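Local coordinates for microtubule-associated protein 1 light chain 3 (Plasmodium falciparum, PDB 4EOY) that probably serves as the ubiquitin-like Atg8 protein of the parasite's autophagy-type conjugation pathway, and binds a peptide of its partner enzyme Atg3, at residues P6-D10 with D112-Y118; S42-I47 with E120-E124; I47-F52 with L67-I71; L53-N57 with L101-D105. The protein carries 3 engineered substitutions. All blocks are in the same frame, centred on the assembly; numbering follows the deposited sequence.

Contact 1 (P6-D10 with D112-Y118); sequences PSLKD and DEDGYLY. With CA (calcium ion), chain G.
Lys-9 reaches across to Asp-112 and Tyr-118, tying the N-terminal extension that Atg8 proteins carry ahead of their ubiquitin-like core to the turn that leads into strand 117-122. Charge comes first. Lys-9 NZ sits 2.8 Å from Asp-112 OD2 in a salt bridge, approaching the oxygen from its syn side and 20° out of the carboxylate plane. The lysine runs straight beyond CG, and this extended shape carries the ammonium over the face of the Tyr-118 ring, 4.9 Å from NZ to the ring centroid, a cation-pi contact. Lower down the same chain, Lys-9 CG passes 3.6 Å from Tyr-118 OH.

Hydrogen bonds hold the receiving side in shape. Tyr-118 OH donates to Asp-114 OD2 over 2.7 Å, along the syn lone pair, while Arg-17 of helix 14-27 forms a salt bridge with that same oxygen. Two successive Asx turns stiffen the loop, which also makes a type I beta turn from Asp-112 to Gly-115: Asp-112 OD1 takes Asp-114 N on its anti lone pair at 3.0 Å, and Asp-114 OD1 takes Tyr-116 N. Each carboxylate thus gives one oxygen to its own loop's backbone and the other to side chains: Lys-9 for Asp-112, Tyr-118 and Arg-17 for Asp-114.

The apolar part is small. Leu-8 CD2 lies 4.0 Å from Tyr-116 CE2, the two side chains crossing at about a right angle, and Val-35 of strand 31-38 touches both. At the other end of segment 6-10 there is metal chemistry: Pro-6 O binds a calcium ion at 2.2 Å, beside three waters.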
loop_
_atom_site.group_PDB
_atom_site.type_symbol
_atom_site.label_atom_id
_atom_site.label_comp_id
_atom_site.label_asym_id
_atom_site.label_seq_id
_atom_site.Cartn_x
_atom_site.Cartn_y
_atom_site.Cartn_z
ATOM N N PRO A 6 -13.674 -4.769 -4.483
ATOM C CA PRO A 6 -13.090 -4.244 -5.721
ATOM C C PRO A 6 -11.614 -3.881 -5.554
ATOM O O PRO A 6 -11.258 -3.159 -4.607
ATOM C CB PRO A 6 -13.939 -3.007 -6.017
ATOM C CG PRO A 6 -14.471 -2.578 -4.689
ATOM C CD PRO A 6 -14.660 -3.840 -3.896
ATOM N N SER A 7 -10.772 -4.392 -6.458
ATOM C CA SER A 7 -9.319 -4.179 -6.415
ATOM C C SER A 7 -8.768 -3.710 -7.781
ATOM O O SER A 7 -9.518 -3.553 -8.751
ATOM C CB SER A 7 -8.608 -5.464 -5.968
ATOM O OG SER A 7 -7.191 -5.351 -6.066
ATOM N N LEU A 8 -7.454 -3.500 -7.837
ATOM C CA LEU A 8 -6.781 -3.023 -9.040
ATOM C C LEU A 8 -6.771 -4.074 -10.151
ATOM O O LEU A 8 -6.694 -3.739 -11.343
ATOM C CB LEU A 8 -5.349 -2.620 -8.710
ATOM C CG LEU A 8 -4.663 -1.721 -9.734
ATOM C CD1 LEU A 8 -5.083 -0.270 -9.526
ATOM C CD2 LEU A 8 -3.160 -1.860 -9.609
ATOM N N LYS A 9 -6.853 -5.344 -9.757
ATOM C CA LYS A 9 -6.920 -6.460 -10.707
ATOM C C LYS A 9 -8.198 -6.405 -11.548
ATOM O O LYS A 9 -8.213 -6.831 -12.702
ATOM C CB LYS A 9 -6.819 -7.788 -9.961
ATOM C CG LYS A 9 -5.508 -7.950 -9.215
ATOM C CD LYS A 9 -5.390 -9.304 -8.536
ATOM C CE LYS A 9 -3.955 -9.557 -8.103
ATOM N NZ LYS A 9 -3.824 -10.797 -7.301
ATOM N N ASP A 10 -9.262 -5.864 -10.963
ATOM C CA ASP A 10 -10.530 -5.698 -11.664
ATOM C C ASP A 10 -10.512 -4.443 -12.545
ATOM O O ASP A 10 -11.270 -4.335 -13.521
ATOM C CB ASP A 10 -11.682 -5.617 -10.652
ATOM C CG ASP A 10 -11.549 -6.638 -9.507
ATOM O OD1 ASP A 10 -10.648 -7.503 -9.550
ATOM O OD2 ASP A 10 -12.338 -6.565 -8.552
ATOM N N ASP A 112 3.283 -10.092 -5.818
ATOM C CA ASP A 112 2.347 -10.722 -6.717
ATOM C C ASP A 112 3.026 -10.992 -8.060
ATOM O O ASP A 112 3.980 -10.328 -8.421
ATOM C CB ASP A 112 1.146 -9.797 -6.890
ATOM C CG ASP A 112 -0.035 -10.471 -7.550
ATOM O OD1 ASP A 112 0.036 -10.757 -8.763
ATOM O OD2 ASP A 112 -1.055 -10.684 -6.854
ATOM N N GLU A 113 2.510 -11.964 -8.801
ATOM C CA GLU A 113 3.041 -12.301 -10.108
ATOM C C GLU A 113 3.022 -11.109 -11.068
ATOM O O GLU A 113 3.882 -11.011 -11.942
ATOM C CB GLU A 113 2.258 -13.481 -10.708
ATOM C CG GLU A 113 2.788 -13.947 -12.053
ATOM C CD GLU A 113 2.439 -15.391 -12.368
ATOM O OE1 GLU A 113 1.328 -15.832 -11.995
ATOM O OE2 GLU A 113 3.275 -16.081 -12.999
ATOM N N ASP A 114 2.059 -10.204 -10.897
ATOM C CA ASP A 114 1.977 -9.008 -11.737
ATOM C C ASP A 114 3.041 -7.930 -11.402
ATOM O O ASP A 114 3.109 -6.897 -12.078
ATOM C CB ASP A 114 0.550 -8.410 -11.737
ATOM C CG ASP A 114 0.127 -7.841 -10.391
ATOM O OD1 ASP A 114 0.944 -7.728 -9.460
ATOM O OD2 ASP A 114 -1.057 -7.489 -10.283
ATOM N N GLY A 115 3.859 -8.178 -10.379
ATOM C CA GLY A 115 4.942 -7.257 -9.999
ATOM C C GLY A 115 4.645 -6.371 -8.790
ATOM O O GLY A 115 5.549 -5.736 -8.250
ATOM N N TYR A 116 3.379 -6.329 -8.365
ATOM C CA TYR A 116 2.953 -5.468 -7.261
ATOM C C TYR A 116 3.053 -6.168 -5.912
ATOM O O TYR A 116 2.858 -7.383 -5.808
ATOM C CB TYR A 116 1.497 -5.000 -7.456
ATOM C CG TYR A 116 1.319 -3.835 -8.403
ATOM C CD1 TYR A 116 1.750 -2.552 -8.044
ATOM C CD2 TYR A 116 0.735 -4.008 -9.657
ATOM C CE1 TYR A 116 1.618 -1.473 -8.907
ATOM C CE2 TYR A 116 0.603 -2.938 -10.531
ATOM C CZ TYR A 116 1.049 -1.668 -10.144
ATOM O OH TYR A 116 0.917 -0.584 -10.994
ATOM N N LEU A 117 3.355 -5.389 -4.871
ATOM C CA LEU A 117 3.147 -5.835 -3.515
ATOM C C LEU A 117 1.768 -5.361 -3.059
ATOM O O LEU A 117 1.525 -4.152 -2.894
ATOM C CB LEU A 117 4.220 -5.309 -2.583
ATOM C CG LEU A 117 4.137 -5.836 -1.142
ATOM C CD1 LEU A 117 4.384 -7.329 -1.158
ATOM C CD2 LEU A 117 5.113 -5.091 -0.237
ATOM N N TYR A 118 0.864 -6.314 -2.851
ATOM C CA TYR A 118 -0.496 -5.994 -2.427
ATOM C C TYR A 118 -0.584 -6.052 -0.926
ATOM O O TYR A 118 -0.148 -7.033 -0.293
ATOM C CB TYR A 118 -1.491 -6.970 -3.036
ATOM C CG TYR A 118 -1.774 -6.725 -4.504
ATOM C CD1 TYR A 118 -0.993 -7.306 -5.484
ATOM C CD2 TYR A 118 -2.827 -5.915 -4.902
ATOM C CE1 TYR A 118 -1.243 -7.081 -6.821
ATOM C CE2 TYR A 118 -3.090 -5.695 -6.239
ATOM C CZ TYR A 118 -2.285 -6.275 -7.194
ATOM O OH TYR A 118 -2.554 -6.030 -8.531
HETATM CA CA CA G . -10.669 -1.474 -3.358
HETATM O O HOH W 1 -11.149 -0.706 -5.977
HETATM O O HOH W 2 -9.424 0.543 -2.194
HETATM O O HOH W 3 -11.178 -2.917 -1.670
#

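Contact 2 (S42-I47 with E120-E124); sequences SNLPII and EYSSE. Engineered in segment 120-124: Ser-123 (natural residue Cys).
Tyr-121, on the central strand 117-122 of the ubiquitin-like sheet, extends its ring to the loop 42-47 and fastens it by the hydroxyl. Tyr-121 OH donates to Pro-45 O over 2.8 Å; the bond lies in the carbonyl plane, on a lone pair, with a C=O...O angle of 141°. The carbonyl oxygen stands at the ring's edge, near its plane. Leu-44 comes to that edge too, its CD1 3.9 Å from Tyr-121 CD1, and the same methyl rests on the strand's backbone, 3.7 Å from Ser-122 C. Ile-47 meets the far flank of the ring: its CD1 is 4.1 Å from Tyr-121 CE2, the two side chains sliding past each other in opposite directions. Leu-44 thus touches the CD1 side of the ring and Ile-47 the CE2 side, while the hydroxyl is held by Pro-45 O.

Where the strand ends, Ser-42 OG and Ser-123 OG are 3.0 Å apart. Ser-123 is an engineered residue, a cysteine in the natural protein, and here its OG is hydrogen-bonded to the amide ND2 of Asn-40.

The next shell sets these groups in place. Tyr-121 is paired through its backbone with Glu-37 and Ala-39, while Ile-36, Leu-90 and Ile-71 touch its side chain, so the ring packs against both neighbouring strands and helix 60-72. Arg-38 NE hydrogen-bonds to Leu-44 O. At the strand's last residue an ST turn begins, Glu-124 N donating to Ser-122 OG at 3.1 Å.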
loop_
_atom_site.group_PDB
_atom_site.type_symbol
_atom_site.label_atom_id
_atom_site.label_comp_id
_atom_site.label_asym_id
_atom_site.label_seq_id
_atom_site.Cartn_x
_atom_site.Cartn_y
_atom_site.Cartn_z
ATOM N N SER A 42 -16.327 -1.333 6.984
ATOM C CA SER A 42 -16.406 -0.663 8.277
ATOM C C SER A 42 -16.334 0.864 8.098
ATOM O O SER A 42 -16.552 1.375 7.009
ATOM C CB SER A 42 -15.301 -1.195 9.218
ATOM O OG SER A 42 -13.997 -0.844 8.802
ATOM N N ASN A 43 -16.035 1.582 9.171
ATOM C CA ASN A 43 -15.945 3.048 9.139
ATOM C C ASN A 43 -14.626 3.578 8.585
ATOM O O ASN A 43 -14.430 4.799 8.486
ATOM C CB ASN A 43 -16.126 3.602 10.550
ATOM C CG ASN A 43 -15.029 3.143 11.500
ATOM O OD1 ASN A 43 -14.505 2.035 11.369
ATOM N ND2 ASN A 43 -14.677 3.996 12.460
ATOM N N LEU A 44 -13.708 2.669 8.253
ATOM C CA LEU A 44 -12.476 3.054 7.576
ATOM C C LEU A 44 -12.775 3.485 6.135
ATOM O O LEU A 44 -13.485 2.775 5.390
ATOM C CB LEU A 44 -11.451 1.922 7.569
ATOM C CG LEU A 44 -10.871 1.477 8.911
ATOM C CD1 LEU A 44 -9.781 0.439 8.668
ATOM C CD2 LEU A 44 -10.297 2.658 9.685
ATOM N N PRO A 45 -12.249 4.655 5.744
ATOM C CA PRO A 45 -12.552 5.216 4.431
ATOM C C PRO A 45 -11.793 4.542 3.290
ATOM O O PRO A 45 -10.708 4.001 3.489
ATOM C CB PRO A 45 -12.099 6.678 4.580
ATOM C CG PRO A 45 -10.965 6.606 5.544
ATOM C CD PRO A 45 -11.326 5.521 6.512
ATOM N N ILE A 46 -12.367 4.595 2.095
ATOM C CA ILE A 46 -11.680 4.127 0.906
ATOM C C ILE A 46 -10.760 5.244 0.431
ATOM O O ILE A 46 -11.230 6.320 0.073
ATOM C CB ILE A 46 -12.673 3.755 -0.197
ATOM C CG1 ILE A 46 -13.523 2.568 0.250
ATOM C CG2 ILE A 46 -11.927 3.390 -1.467
ATOM C CD1 ILE A 46 -14.712 2.292 -0.638
ATOM N N ILE A 47 -9.455 4.991 0.463
ATOM C CA ILE A 47 -8.458 5.971 0.018
ATOM C C ILE A 47 -8.483 6.068 -1.507
ATOM O O ILE A 47 -8.567 5.049 -2.203
ATOM C CB ILE A 47 -7.034 5.655 0.552
ATOM C CG1 ILE A 47 -6.510 4.298 0.056
ATOM C CG2 ILE A 47 -7.037 5.687 2.065
ATOM C CD1 ILE A 47 -5.182 3.886 0.672
ATOM N N GLU A 120 -3.231 -4.912 2.520
ATOM C CA GLU A 120 -4.643 -4.663 2.804
ATOM C C GLU A 120 -4.838 -4.130 4.185
ATOM O O GLU A 120 -4.068 -4.442 5.080
ATOM C CB GLU A 120 -5.445 -5.960 2.644
ATOM C CG GLU A 120 -5.457 -6.499 1.220
ATOM C CD GLU A 120 -6.247 -7.773 1.085
ATOM O OE1 GLU A 120 -6.021 -8.682 1.908
ATOM O OE2 GLU A 120 -7.084 -7.872 0.153
ATOM N N TYR A 121 -5.863 -3.305 4.365
ATOM C CA TYR A 121 -6.185 -2.799 5.681
ATOM C C TYR A 121 -7.590 -3.218 6.056
ATOM O O TYR A 121 -8.478 -3.348 5.201
ATOM C CB TYR A 121 -6.008 -1.281 5.801
ATOM C CG TYR A 121 -6.830 -0.396 4.868
ATOM C CD1 TYR A 121 -8.084 0.065 5.227
ATOM C CD2 TYR A 121 -6.307 0.047 3.669
ATOM C CE1 TYR A 121 -8.807 0.904 4.404
ATOM C CE2 TYR A 121 -7.030 0.880 2.829
ATOM C CZ TYR A 121 -8.287 1.295 3.198
ATOM O OH TYR A 121 -8.981 2.130 2.349
ATOM N N SER A 122 -7.744 -3.461 7.354
ATOM C CA SER A 122 -8.978 -3.866 7.939
ATOM C C SER A 122 -9.166 -3.172 9.279
ATOM O O SER A 122 -8.198 -2.769 9.909
ATOM C CB SER A 122 -8.976 -5.367 8.150
ATOM O OG SER A 122 -10.235 -5.770 8.648
ATOM N N SER A 123 -10.416 -3.037 9.699
ATOM C CA SER A 123 -10.725 -2.562 11.061
ATOM C C SER A 123 -10.601 -3.690 12.103
ATOM O O SER A 123 -10.573 -3.420 13.304
ATOM C CB SER A 123 -12.133 -1.975 11.114
ATOM O OG SER A 123 -13.106 -2.942 10.734
ATOM N N GLU A 124 -10.521 -4.938 11.635
ATOM C CA GLU A 124 -10.403 -6.114 12.509
ATOM C C GLU A 124 -9.062 -6.801 12.303
ATOM O O GLU A 124 -8.466 -6.749 11.217
ATOM C CB GLU A 124 -11.530 -7.115 12.221
ATOM C CG GLU A 124 -12.939 -6.565 12.433
ATOM C CD GLU A 124 -14.042 -7.594 12.185
ATOM O OE1 GLU A 124 -13.722 -8.787 11.982
ATOM O OE2 GLU A 124 -15.242 -7.218 12.189
#

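Contact 3 (I47-F52 with L67-I71); sequences IEKKKF and LHQHI
Ile-47 and Ile-71 bring the two backbones nearest, 6.3 Å between their CA atoms, and the segments then spread until the CA atoms of Phe-52 and Leu-67 are 9.9 Å apart. His-70 bridges the widening gap. With CG anti to the backbone N (chi1 -178°), its imidazole projects from helix 60-72 to segment 47-52, where NE2 donates to Lys-49 O at 2.8 Å; the N-H...O angle is 157°, and the acceptor lies close to the ring plane. This bond helps fix the ring's rotation, with one face turned to Phe-52, whose edge points into it in a T-shaped (edge-to-face) stack with planes at 88° and Phe-52 CZ 3.8 Å from His-70 CD2. Ile-47 CD1 comes to the imidazole edge instead. Leu-67 CD1 meets the end of the phenyl ring obliquely, 3.8 Å from Phe-52 CZ, while Ile-47 CG2 settles on the helix at Ile-71. The bound Atg3 peptide packs apolar groups on Lys-49, Phe-52 and His-70, and its backbone bonds to Lys-51, consistent with the hydrophobic docking pocket between strand 51-55 and helix 60-72 that receives Atg8-interacting motifs.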
loop_
_atom_site.group_PDB
_atom_site.type_symbol
_atom_site.label_atom_id
_atom_site.label_comp_id
_atom_site.label_asym_id
_atom_site.label_seq_id
_atom_site.Cartn_x
_atom_site.Cartn_y
_atom_site.Cartn_z
ATOM N N ILE A 47 -9.455 4.991 0.463
ATOM C CA ILE A 47 -8.458 5.971 0.018
ATOM C C ILE A 47 -8.483 6.068 -1.507
ATOM O O ILE A 47 -8.567 5.049 -2.203
ATOM C CB ILE A 47 -7.034 5.655 0.552
ATOM C CG1 ILE A 47 -6.510 4.298 0.056
ATOM C CG2 ILE A 47 -7.037 5.687 2.065
ATOM C CD1 ILE A 47 -5.182 3.886 0.672
ATOM N N GLU A 48 -8.457 7.300 -2.013
ATOM C CA GLU A 48 -8.498 7.552 -3.456
ATOM C C GLU A 48 -7.135 7.322 -4.091
ATOM O O GLU A 48 -7.064 6.899 -5.251
ATOM C CB GLU A 48 -8.976 8.978 -3.745
ATOM C CG GLU A 48 -10.350 9.288 -3.167
ATOM C CD GLU A 48 -10.933 10.587 -3.686
ATOM O OE1 GLU A 48 -10.162 11.551 -3.890
ATOM O OE2 GLU A 48 -12.165 10.640 -3.885
ATOM N N LYS A 49 -6.070 7.615 -3.334
ATOM C CA LYS A 49 -4.694 7.339 -3.761
ATOM C C LYS A 49 -4.132 6.133 -3.011
ATOM O O LYS A 49 -3.972 6.165 -1.781
ATOM C CB LYS A 49 -3.805 8.575 -3.564
ATOM C CG LYS A 49 -3.892 9.549 -4.733
ATOM C CD LYS A 49 -2.809 10.615 -4.698
ATOM C CE LYS A 49 -3.319 11.924 -4.115
ATOM N NZ LYS A 49 -4.287 12.625 -5.004
ATOM N N LYS A 50 -3.847 5.069 -3.765
ATOM C CA LYS A 50 -3.506 3.771 -3.176
ATOM C C LYS A 50 -2.239 3.119 -3.721
ATOM O O LYS A 50 -1.876 2.015 -3.293
ATOM C CB LYS A 50 -4.683 2.805 -3.340
ATOM C CG LYS A 50 -5.086 2.539 -4.777
ATOM C CD LYS A 50 -6.283 1.617 -4.817
ATOM C CE LYS A 50 -6.530 1.062 -6.208
ATOM N NZ LYS A 50 -7.608 0.023 -6.167
ATOM N N LYS A 51 -1.537 3.810 -4.614
ATOM C CA LYS A 51 -0.308 3.287 -5.202
ATOM C C LYS A 51 0.889 4.001 -4.585
ATOM O O LYS A 51 0.939 5.226 -4.568
ATOM C CB LYS A 51 -0.315 3.491 -6.720
ATOM C CG LYS A 51 -1.518 2.878 -7.413
ATOM C CD LYS A 51 -1.173 2.167 -8.714
ATOM C CE LYS A 51 -0.713 3.136 -9.789
ATOM N NZ LYS A 51 -0.413 2.467 -11.085
ATOM N N PHE A 52 1.838 3.220 -4.085
ATOM C CA PHE A 52 3.017 3.729 -3.420
ATOM C C PHE A 52 4.278 3.208 -4.077
ATOM O O PHE A 52 4.327 2.054 -4.519
ATOM C CB PHE A 52 3.018 3.277 -1.961
ATOM C CG PHE A 52 2.015 3.980 -1.126
ATOM C CD1 PHE A 52 0.682 3.641 -1.208
ATOM C CD2 PHE A 52 2.405 5.013 -0.275
ATOM C CE1 PHE A 52 -0.255 4.298 -0.441
ATOM C CE2 PHE A 52 1.470 5.678 0.500
ATOM C CZ PHE A 52 0.135 5.316 0.415
ATOM N N LEU A 67 1.382 4.600 6.647
ATOM C CA LEU A 67 0.123 4.129 6.058
ATOM C C LEU A 67 -1.072 4.388 6.986
ATOM O O LEU A 67 -2.165 4.691 6.518
ATOM C CB LEU A 67 0.234 2.646 5.706
ATOM C CG LEU A 67 -0.662 2.126 4.589
ATOM C CD1 LEU A 67 -0.543 2.970 3.339
ATOM C CD2 LEU A 67 -0.300 0.685 4.270
ATOM N N HIS A 68 -0.846 4.283 8.297
ATOM C CA HIS A 68 -1.845 4.618 9.306
ATOM C C HIS A 68 -2.347 6.023 9.126
ATOM O O HIS A 68 -3.554 6.265 9.166
ATOM C CB HIS A 68 -1.241 4.491 10.701
ATOM C CG HIS A 68 -2.262 4.374 11.811
ATOM N ND1 HIS A 68 -3.206 5.314 12.036
ATOM C CD2 HIS A 68 -2.438 3.396 12.799
ATOM C CE1 HIS A 68 -3.963 4.949 13.097
ATOM N NE2 HIS A 68 -3.495 3.775 13.560
ATOM N N GLN A 69 -1.423 6.960 8.947
ATOM C CA GLN A 69 -1.770 8.374 8.806
ATOM C C GLN A 69 -2.527 8.604 7.516
ATOM O O GLN A 69 -3.593 9.227 7.516
ATOM C CB GLN A 69 -0.514 9.258 8.810
ATOM C CG GLN A 69 0.377 9.084 10.024
ATOM C CD GLN A 69 -0.383 9.249 11.315
ATOM O OE1 GLN A 69 -1.045 10.257 11.514
ATOM N NE2 GLN A 69 -0.299 8.254 12.201
ATOM N N HIS A 70 -1.991 8.075 6.414
ATOM C CA HIS A 70 -2.631 8.260 5.103
ATOM C C HIS A 70 -4.078 7.821 5.133
ATOM O O HIS A 70 -4.984 8.579 4.731
ATOM C CB HIS A 70 -1.833 7.540 4.025
ATOM C CG HIS A 70 -2.386 7.700 2.627
ATOM N ND1 HIS A 70 -2.297 8.857 1.933
ATOM C CD2 HIS A 70 -3.034 6.788 1.791
ATOM C CE1 HIS A 70 -2.877 8.707 0.724
ATOM N NE2 HIS A 70 -3.327 7.437 0.632
ATOM N N ILE A 71 -4.329 6.613 5.639
ATOM C CA ILE A 71 -5.695 6.073 5.640
ATOM C C ILE A 71 -6.647 6.949 6.465
ATOM O O ILE A 71 -7.840 7.067 6.148
ATOM C CB ILE A 71 -5.742 4.632 6.166
ATOM C CG1 ILE A 71 -4.997 3.698 5.205
ATOM C CG2 ILE A 71 -7.191 4.166 6.337
ATOM C CD1 ILE A 71 -4.502 2.401 5.840
#

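Contact 4 (L53-N57 with L101-D105); sequences LVPMN and LLMQD
Met-56 O takes the N-H of Gln-104 at 3.2 Å, with an N-H...O angle of 137°, and the donor lies in the carbonyl plane, on a lone pair. The bond is moderately bent, but it serves an amide in the first turn of helix 103-110, where no preceding helical carbonyl is at hand. Gln-104 CB closes over the same oxygen at 3.6 Å from Met-56 O. From there the glutamine folds back: bent at chi2 (67°), it sets OE1 3.5 Å from Met-56 CB, while its NE2 hydrogen-bonds to Glu-108 one turn further along the helix.

In this ubiquitin-like fold helix 103-110 lies in the connection between strands 89-92 and 117-122, and the contact joins its N-terminal end to the tail of the outer strand 51-55. Leu-102 occupies the N-cap position, and its side chain lies alongside that of Asn-57, both pointing the same way; Leu-102 CD1 approaches Asn-57 OD1 to 3.5 Å, and Leu-102 CD2 is equally near Asn-57 O.

Deeper in, Met-103 turns towards the strand. Val-54 CG1 meets Met-103 CG at 3.8 Å, the side chains crossing at about a right angle, and Phe-63 of helix 60-72 touches both. Bends at chi2 and chi3 carry the thioether inward, where Met-103 CE reaches Leu-117; the side chain also touches Val-60 and Ile-32.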
loop_
_atom_site.group_PDB
_atom_site.type_symbol
_atom_site.label_atom_id
_atom_site.label_comp_id
_atom_site.label_asym_id
_atom_site.label_seq_id
_atom_site.Cartn_x
_atom_site.Cartn_y
_atom_site.Cartn_z
ATOM N N LEU A 53 5.293 4.056 -4.123
ATOM C CA LEU A 53 6.606 3.669 -4.599
ATOM C C LEU A 53 7.529 3.809 -3.402
ATOM O O LEU A 53 7.998 4.907 -3.097
ATOM C CB LEU A 53 7.011 4.574 -5.760
ATOM C CG LEU A 53 7.990 4.031 -6.787
ATOM C CD1 LEU A 53 7.560 2.645 -7.269
ATOM C CD2 LEU A 53 8.083 5.001 -7.954
ATOM N N VAL A 54 7.750 2.703 -2.690
ATOM C CA VAL A 54 8.361 2.739 -1.356
ATOM C C VAL A 54 9.861 2.428 -1.401
ATOM O O VAL A 54 10.274 1.453 -2.024
ATOM C CB VAL A 54 7.687 1.711 -0.448
ATOM C CG1 VAL A 54 8.263 1.762 0.961
ATOM C CG2 VAL A 54 6.185 1.955 -0.423
ATOM N N PRO A 55 10.685 3.244 -0.730
ATOM C CA PRO A 55 12.119 2.969 -0.728
ATOM C C PRO A 55 12.413 1.567 -0.211
ATOM O O PRO A 55 11.813 1.140 0.782
ATOM C CB PRO A 55 12.686 4.017 0.234
ATOM C CG PRO A 55 11.675 5.091 0.268
ATOM C CD PRO A 55 10.356 4.415 0.093
ATOM N N MET A 56 13.318 0.864 -0.880
ATOM C CA MET A 56 13.604 -0.531 -0.539
ATOM C C MET A 56 14.093 -0.739 0.906
ATOM O O MET A 56 13.750 -1.744 1.530
ATOM C CB MET A 56 14.606 -1.122 -1.526
ATOM C CG MET A 56 15.997 -0.517 -1.457
ATOM S SD MET A 56 17.144 -1.395 -2.522
ATOM C CE MET A 56 18.709 -0.690 -1.994
ATOM N N ASN A 57 14.897 0.195 1.425
ATOM C CA ASN A 57 15.447 0.115 2.789
ATOM C C ASN A 57 14.551 0.672 3.900
ATOM O O ASN A 57 14.910 0.615 5.078
ATOM C CB ASN A 57 16.844 0.737 2.862
ATOM C CG ASN A 57 17.947 -0.231 2.461
ATOM O OD1 ASN A 57 17.804 -1.451 2.568
ATOM N ND2 ASN A 57 19.063 0.309 2.026
ATOM N N LEU A 101 11.431 -5.867 9.657
ATOM C CA LEU A 101 11.953 -6.251 8.344
ATOM C C LEU A 101 12.048 -5.017 7.451
ATOM O O LEU A 101 11.490 -3.964 7.776
ATOM C CB LEU A 101 11.035 -7.282 7.676
ATOM C CG LEU A 101 10.980 -8.700 8.269
ATOM C CD1 LEU A 101 9.979 -9.579 7.517
ATOM C CD2 LEU A 101 12.354 -9.351 8.277
ATOM N N LEU A 102 12.771 -5.163 6.340
ATOM C CA LEU A 102 12.815 -4.157 5.277
ATOM C C LEU A 102 11.635 -4.347 4.340
ATOM O O LEU A 102 11.124 -5.451 4.184
ATOM C CB LEU A 102 14.106 -4.281 4.457
ATOM C CG LEU A 102 15.453 -4.083 5.133
ATOM C CD1 LEU A 102 16.536 -4.285 4.088
ATOM C CD2 LEU A 102 15.594 -2.718 5.788
ATOM N N MET A 103 11.209 -3.269 3.692
ATOM C CA MET A 103 10.127 -3.352 2.708
ATOM C C MET A 103 10.537 -4.153 1.483
ATOM O O MET A 103 9.685 -4.675 0.765
ATOM C CB MET A 103 9.649 -1.949 2.274
ATOM C CG MET A 103 8.689 -1.262 3.252
ATOM S SD MET A 103 7.129 -2.154 3.497
ATOM C CE MET A 103 6.453 -2.270 1.850
ATOM N N GLN A 104 11.839 -4.265 1.229
ATOM C CA GLN A 104 12.306 -5.136 0.165
ATOM C C GLN A 104 11.982 -6.596 0.484
ATOM O O GLN A 104 11.648 -7.361 -0.417
ATOM C CB GLN A 104 13.808 -4.977 -0.050
ATOM C CG GLN A 104 14.373 -5.822 -1.190
ATOM C CD GLN A 104 13.868 -5.390 -2.559
ATOM O OE1 GLN A 104 13.466 -4.229 -2.754
ATOM N NE2 GLN A 104 13.902 -6.312 -3.523
ATOM N N ASP A 105 12.105 -6.977 1.756
ATOM C CA ASP A 105 11.896 -8.352 2.169
ATOM C C ASP A 105 10.454 -8.758 1.883
ATOM O O ASP A 105 10.202 -9.774 1.230
ATOM C CB ASP A 105 12.261 -8.522 3.638
ATOM C CG ASP A 105 13.750 -8.474 3.862
ATOM O OD1 ASP A 105 14.492 -9.109 3.049
ATOM O OD2 ASP A 105 14.182 -7.818 4.844
#

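Contacts 1 and 2 both use strand 117-122, one where it begins and the other where it ends; contacts 3 and 4 likewise share strand 51-55. Ile-47 belongs to contacts 2 and 3, and Tyr-121 of contact 2 also packs on Ile-71 of contact 3. Contact 3 lies closest to the middle of the chain, about 7 Å from centre to centre, whereas contacts 2 and 4 sit about 12 Å out on opposite sides. All four mix buried and exposed residues. Contact 1 alone rests on charge; a tyrosine hydroxyl, an imidazole and a helix-start amide, each bonded to a backbone carbonyl, supply the polar chemistry of contacts 2, 3 and 4 respectively.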